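Local structure of iron-binding protein (Staphylococcus epidermidis, 4M7O) at residues A[25-30]-A[34-39]; A[82-87]-A[127-132]. The protein is probably a solute-binding protein that captures iron, likely in a complexed form, outside the cell membrane. All coordinates share one frame; numbering follows the deposited sequence.

In the fold
Both contacts belong to one lobe of the chain, their centres about 8 Å apart. Residues 25-39 complete interaction 1 well before the chain reaches residue 82, where interaction 2 begins. Interaction 1 joins strand 25-27 to helix 30-38, which directly follows it, whereas interaction 2 joins strand 82-86 to the end of helix 116-129, the two segments being 40 residues apart at their closest ends. The two strands are parallel neighbours in the five-stranded sheet, tied by Ile26 O and Leu84 N at 2.7 Å. Leu39 O is also met by Arg132 NH2, whose residue stands just before helix 133-152. Together they set helix 30-38 and the end of helix 116-129 on one face of the sheet, building the alpha/beta lobe of a solute-binding protein.

Interaction 1: A[25-30]-A[34-39]; sequences IISLIP and EILYRL
Leu36 brings a single methyl, CD1, from its helix onto two side chains of the strand. Ile25 CG2 lies 3.8 Å from Leu36 CD1, the two side chains crossing at a slant, and Ser27 CB is 3.9 Å from that same methyl. Ile25 can offer its short branch because CG2 stands anti to the backbone N, with CG1 beside the N (chi1 -58°). Branched aliphatic residues suit this buried face, which Leu84 of strand 82-86 extends by touching Leu36. Ser27 is small enough to leave room for the leucine, and its buried OG is hydrogen-bonded to Thr33 OG1.

The polar link is a backbone one: Glu34 N donates to Pro30 O at 2.9 Å, with an N-H...O angle of 159°, the i to i+4 bond of the first helical turn. Proline suits this place, just after the N-cap Ile29, since the first turn asks no N-H of it. The carboxylate of Glu34 turns elsewhere, to salt bridges with Arg259 and Arg263 that should help it stay ionised although buried. Strand 25-27, helix 30-38 and strand 45-49 form a beta-alpha-beta unit, and this contact folds the helix back on the first strand of that unit.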
# COMPACT_ATOMS: atom_id res chain seq x y z
N ILE A 25 17.12 -12.63 -9.65
CA ILE A 25 15.90 -12.45 -8.88
C ILE A 25 14.74 -12.06 -9.79
O ILE A 25 14.90 -11.24 -10.70
CB ILE A 25 16.10 -11.32 -7.83
CG1 ILE A 25 17.28 -11.67 -6.92
CG2 ILE A 25 14.82 -11.09 -7.04
CD1 ILE A 25 17.78 -10.51 -6.08
N ILE A 26 13.58 -12.68 -9.56
CA ILE A 26 12.36 -12.22 -10.19
C ILE A 26 11.47 -11.59 -9.12
O ILE A 26 11.13 -12.23 -8.12
CB ILE A 26 11.60 -13.36 -10.90
CG1 ILE A 26 12.43 -13.91 -12.07
CG2 ILE A 26 10.24 -12.88 -11.39
CD1 ILE A 26 11.79 -15.09 -12.80
N SER A 27 11.11 -10.32 -9.31
CA SER A 27 10.26 -9.61 -8.35
C SER A 27 8.87 -9.41 -8.93
O SER A 27 8.73 -8.87 -10.02
CB SER A 27 10.87 -8.26 -8.01
OG SER A 27 10.07 -7.57 -7.04
N LEU A 28 7.85 -9.84 -8.18
CA LEU A 28 6.48 -9.93 -8.71
C LEU A 28 5.49 -8.89 -8.21
O LEU A 28 4.29 -8.95 -8.56
CB LEU A 28 5.91 -11.33 -8.49
CG LEU A 28 6.61 -12.42 -9.32
CD1 LEU A 28 5.85 -13.76 -9.24
CD2 LEU A 28 6.75 -11.96 -10.76
N ILE A 29 5.95 -7.93 -7.41
CA ILE A 29 5.07 -6.85 -6.96
C ILE A 29 5.91 -5.59 -6.82
O ILE A 29 7.08 -5.66 -6.43
CB ILE A 29 4.30 -7.25 -5.66
CG1 ILE A 29 3.01 -6.42 -5.48
CG2 ILE A 29 5.21 -7.15 -4.43
CD1 ILE A 29 1.93 -7.10 -4.64
N PRO A 30 5.36 -4.42 -7.19
CA PRO A 30 6.24 -3.24 -7.22
C PRO A 30 6.91 -2.91 -5.89
O PRO A 30 8.08 -2.56 -5.94
CB PRO A 30 5.30 -2.12 -7.67
CG PRO A 30 4.24 -2.84 -8.50
CD PRO A 30 4.01 -4.12 -7.73
N GLU A 34 10.92 -2.11 -5.48
CA GLU A 34 11.46 -0.86 -4.96
C GLU A 34 12.46 -1.12 -3.84
O GLU A 34 13.50 -0.47 -3.76
CB GLU A 34 10.32 0.05 -4.47
CG GLU A 34 9.45 0.59 -5.60
CD GLU A 34 8.54 1.72 -5.13
OE1 GLU A 34 8.98 2.55 -4.29
OE2 GLU A 34 7.39 1.79 -5.62
N ILE A 35 12.13 -2.08 -2.98
CA ILE A 35 12.96 -2.41 -1.83
C ILE A 35 14.29 -3.03 -2.29
O ILE A 35 15.35 -2.70 -1.76
CB ILE A 35 12.24 -3.40 -0.89
CG1 ILE A 35 11.00 -2.74 -0.26
CG2 ILE A 35 13.19 -3.92 0.18
CD1 ILE A 35 10.09 -3.72 0.45
N LEU A 36 14.21 -3.95 -3.26
CA LEU A 36 15.41 -4.58 -3.81
C LEU A 36 16.38 -3.55 -4.36
O LEU A 36 17.59 -3.65 -4.14
CB LEU A 36 15.03 -5.58 -4.91
CG LEU A 36 14.44 -6.89 -4.41
CD1 LEU A 36 13.88 -7.74 -5.57
CD2 LEU A 36 15.53 -7.66 -3.64
N TYR A 37 15.86 -2.56 -5.08
CA TYR A 37 16.70 -1.51 -5.64
C TYR A 37 17.32 -0.70 -4.51
O TYR A 37 18.50 -0.35 -4.58
CB TYR A 37 15.89 -0.60 -6.58
CG TYR A 37 16.03 -0.94 -8.05
CD1 TYR A 37 15.25 -1.92 -8.63
CD2 TYR A 37 16.94 -0.26 -8.85
CE1 TYR A 37 15.35 -2.20 -9.96
CE2 TYR A 37 17.06 -0.56 -10.19
CZ TYR A 37 16.26 -1.53 -10.74
OH TYR A 37 16.38 -1.85 -12.07
N ARG A 38 16.55 -0.41 -3.46
CA ARG A 38 17.08 0.41 -2.35
C ARG A 38 18.11 -0.37 -1.53
O ARG A 38 18.90 0.21 -0.79
CB ARG A 38 15.95 0.95 -1.46
CG ARG A 38 15.09 2.04 -2.12
CD ARG A 38 15.90 3.32 -2.44
NE ARG A 38 16.53 3.87 -1.25
CZ ARG A 38 15.89 4.60 -0.33
NH1 ARG A 38 14.60 4.87 -0.45
NH2 ARG A 38 16.55 5.06 0.73
N LEU A 39 18.12 -1.69 -1.67
CA LEU A 39 19.11 -2.53 -1.00
C LEU A 39 20.40 -2.64 -1.82
O LEU A 39 21.39 -3.21 -1.35
CB LEU A 39 18.55 -3.93 -0.72
CG LEU A 39 17.40 -3.98 0.30
CD1 LEU A 39 17.02 -5.42 0.64
CD2 LEU A 39 17.76 -3.21 1.55

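Interaction 2: A[82-87]-A[127-132]; sequences LILAHE and GQLTDR
Leu129 aims one methyl, CD2, at two leucines of the strand, and each of them meets it differently. Leu82 comes at it end-on, the two side chains reaching toward each other tip to tip, with both methyls of the fork, CD1 and CD2, 4.2 Å from Leu129 CD2. Leu84 instead runs alongside in the opposite direction, so that its CD1 passes 3.9 Å from Leu129 CD2. Residues 82 and 84 alternate with Ile83 along the strand, which puts both leucines on the face turned to the helix, while Ile83 packs on helix 94-102 across the sheet. In Leu82, CG anti to the backbone N (chi1 175°) stretches the fork out from the strand toward the helix end.

The arrangement is part of a three-layer alpha/beta/alpha sandwich: the C-terminal end of helix 116-129 packs on the same face of the parallel sheet as helix 30-38, while its preceding turns meet Ile35 of that helix. Strand 82-86 sits between strands 25-27 and 106-110, and Leu129 also touches Val108 of strand 106-110, so this last helical leucine spans adjoining strands. Leucine serves well on both sides, being long enough to bridge the gap between backbones.

Thr130 adds a looser contact at the edge, its CG2 being 4.4 Å from Leu82 CD2. A threonine can face two ways here: the methyl looks to the apolar side, while OG1 is hydrogen-bonded to Ile126 O, one turn back. Beyond it the chain turns sharply through Asp131, and Arg132 N comes back to bond Gly127 O at 2.7 Å.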
# COMPACT_ATOMS: atom_id res chain seq x y z
N LEU A 82 15.82 -16.74 -7.23
CA LEU A 82 14.88 -16.22 -6.23
C LEU A 82 13.67 -15.60 -6.91
O LEU A 82 13.82 -14.77 -7.82
CB LEU A 82 15.56 -15.17 -5.34
CG LEU A 82 14.62 -14.48 -4.35
CD1 LEU A 82 14.15 -15.47 -3.29
CD2 LEU A 82 15.29 -13.27 -3.69
N ILE A 83 12.48 -15.99 -6.49
CA ILE A 83 11.27 -15.29 -6.91
C ILE A 83 10.64 -14.66 -5.69
O ILE A 83 10.14 -15.35 -4.80
CB ILE A 83 10.24 -16.22 -7.55
CG1 ILE A 83 10.84 -16.91 -8.78
CG2 ILE A 83 8.98 -15.43 -7.93
CD1 ILE A 83 9.95 -18.02 -9.31
N LEU A 84 10.66 -13.33 -5.67
CA LEU A 84 10.24 -12.60 -4.50
C LEU A 84 8.83 -12.09 -4.74
O LEU A 84 8.62 -11.07 -5.43
CB LEU A 84 11.22 -11.45 -4.24
CG LEU A 84 11.03 -10.72 -2.92
CD1 LEU A 84 11.14 -11.69 -1.77
CD2 LEU A 84 12.04 -9.58 -2.79
N ALA A 85 7.85 -12.79 -4.17
CA ALA A 85 6.45 -12.45 -4.36
C ALA A 85 5.86 -11.87 -3.09
O ALA A 85 6.58 -11.57 -2.14
CB ALA A 85 5.65 -13.68 -4.81
N HIS A 86 4.54 -11.73 -3.06
CA HIS A 86 3.85 -11.06 -1.96
C HIS A 86 2.76 -11.95 -1.40
O HIS A 86 2.16 -12.72 -2.16
CB HIS A 86 3.24 -9.78 -2.50
CG HIS A 86 2.95 -8.75 -1.46
ND1 HIS A 86 1.67 -8.44 -1.04
CD2 HIS A 86 3.78 -7.92 -0.76
CE1 HIS A 86 1.72 -7.48 -0.13
NE2 HIS A 86 2.99 -7.15 0.05
N GLU A 87 2.50 -11.85 -0.10
CA GLU A 87 1.43 -12.64 0.53
C GLU A 87 0.11 -12.46 -0.20
O GLU A 87 -0.65 -13.41 -0.33
CB GLU A 87 1.28 -12.28 2.02
CG GLU A 87 0.34 -13.18 2.79
CD GLU A 87 0.08 -12.70 4.21
OE1 GLU A 87 0.71 -11.71 4.65
OE2 GLU A 87 -0.77 -13.32 4.89
N GLY A 127 16.07 -7.89 3.62
CA GLY A 127 17.49 -7.68 3.86
C GLY A 127 18.17 -8.95 4.34
O GLY A 127 19.26 -9.28 3.90
N GLN A 128 17.52 -9.67 5.25
CA GLN A 128 18.14 -10.87 5.79
C GLN A 128 18.13 -12.00 4.77
O GLN A 128 19.04 -12.81 4.72
CB GLN A 128 17.45 -11.31 7.08
CG GLN A 128 18.06 -12.56 7.69
CD GLN A 128 17.62 -12.77 9.12
OE1 GLN A 128 16.69 -12.11 9.59
NE2 GLN A 128 18.29 -13.69 9.82
N LEU A 129 17.08 -12.03 3.94
CA LEU A 129 16.94 -13.05 2.91
C LEU A 129 18.06 -12.95 1.88
O LEU A 129 18.64 -13.96 1.47
CB LEU A 129 15.56 -12.92 2.24
CG LEU A 129 15.32 -13.72 0.96
CD1 LEU A 129 15.36 -15.22 1.22
CD2 LEU A 129 14.01 -13.33 0.29
N THR A 130 18.38 -11.72 1.48
CA THR A 130 19.35 -11.45 0.41
C THR A 130 20.73 -11.07 0.92
O THR A 130 21.54 -10.57 0.15
CB THR A 130 18.89 -10.27 -0.46
OG1 THR A 130 18.77 -9.09 0.36
CG2 THR A 130 17.55 -10.56 -1.10
N ASP A 131 20.97 -11.29 2.21
CA ASP A 131 22.26 -10.93 2.81
C ASP A 131 22.61 -9.47 2.53
O ASP A 131 23.73 -9.14 2.15
CB ASP A 131 23.38 -11.86 2.32
CG ASP A 131 24.61 -11.81 3.20
OD1 ASP A 131 24.49 -11.38 4.37
OD2 ASP A 131 25.70 -12.21 2.74
N ARG A 132 21.63 -8.58 2.72
CA ARG A 132 21.86 -7.15 2.58
C ARG A 132 21.37 -6.47 3.84
O ARG A 132 20.68 -5.45 3.77
CB ARG A 132 21.11 -6.62 1.35
CG ARG A 132 21.49 -7.32 0.06
CD ARG A 132 22.90 -6.97 -0.36
NE ARG A 132 22.97 -5.61 -0.88
CZ ARG A 132 24.09 -4.97 -1.19
NH1 ARG A 132 25.27 -5.57 -1.05
NH2 ARG A 132 24.04 -3.73 -1.65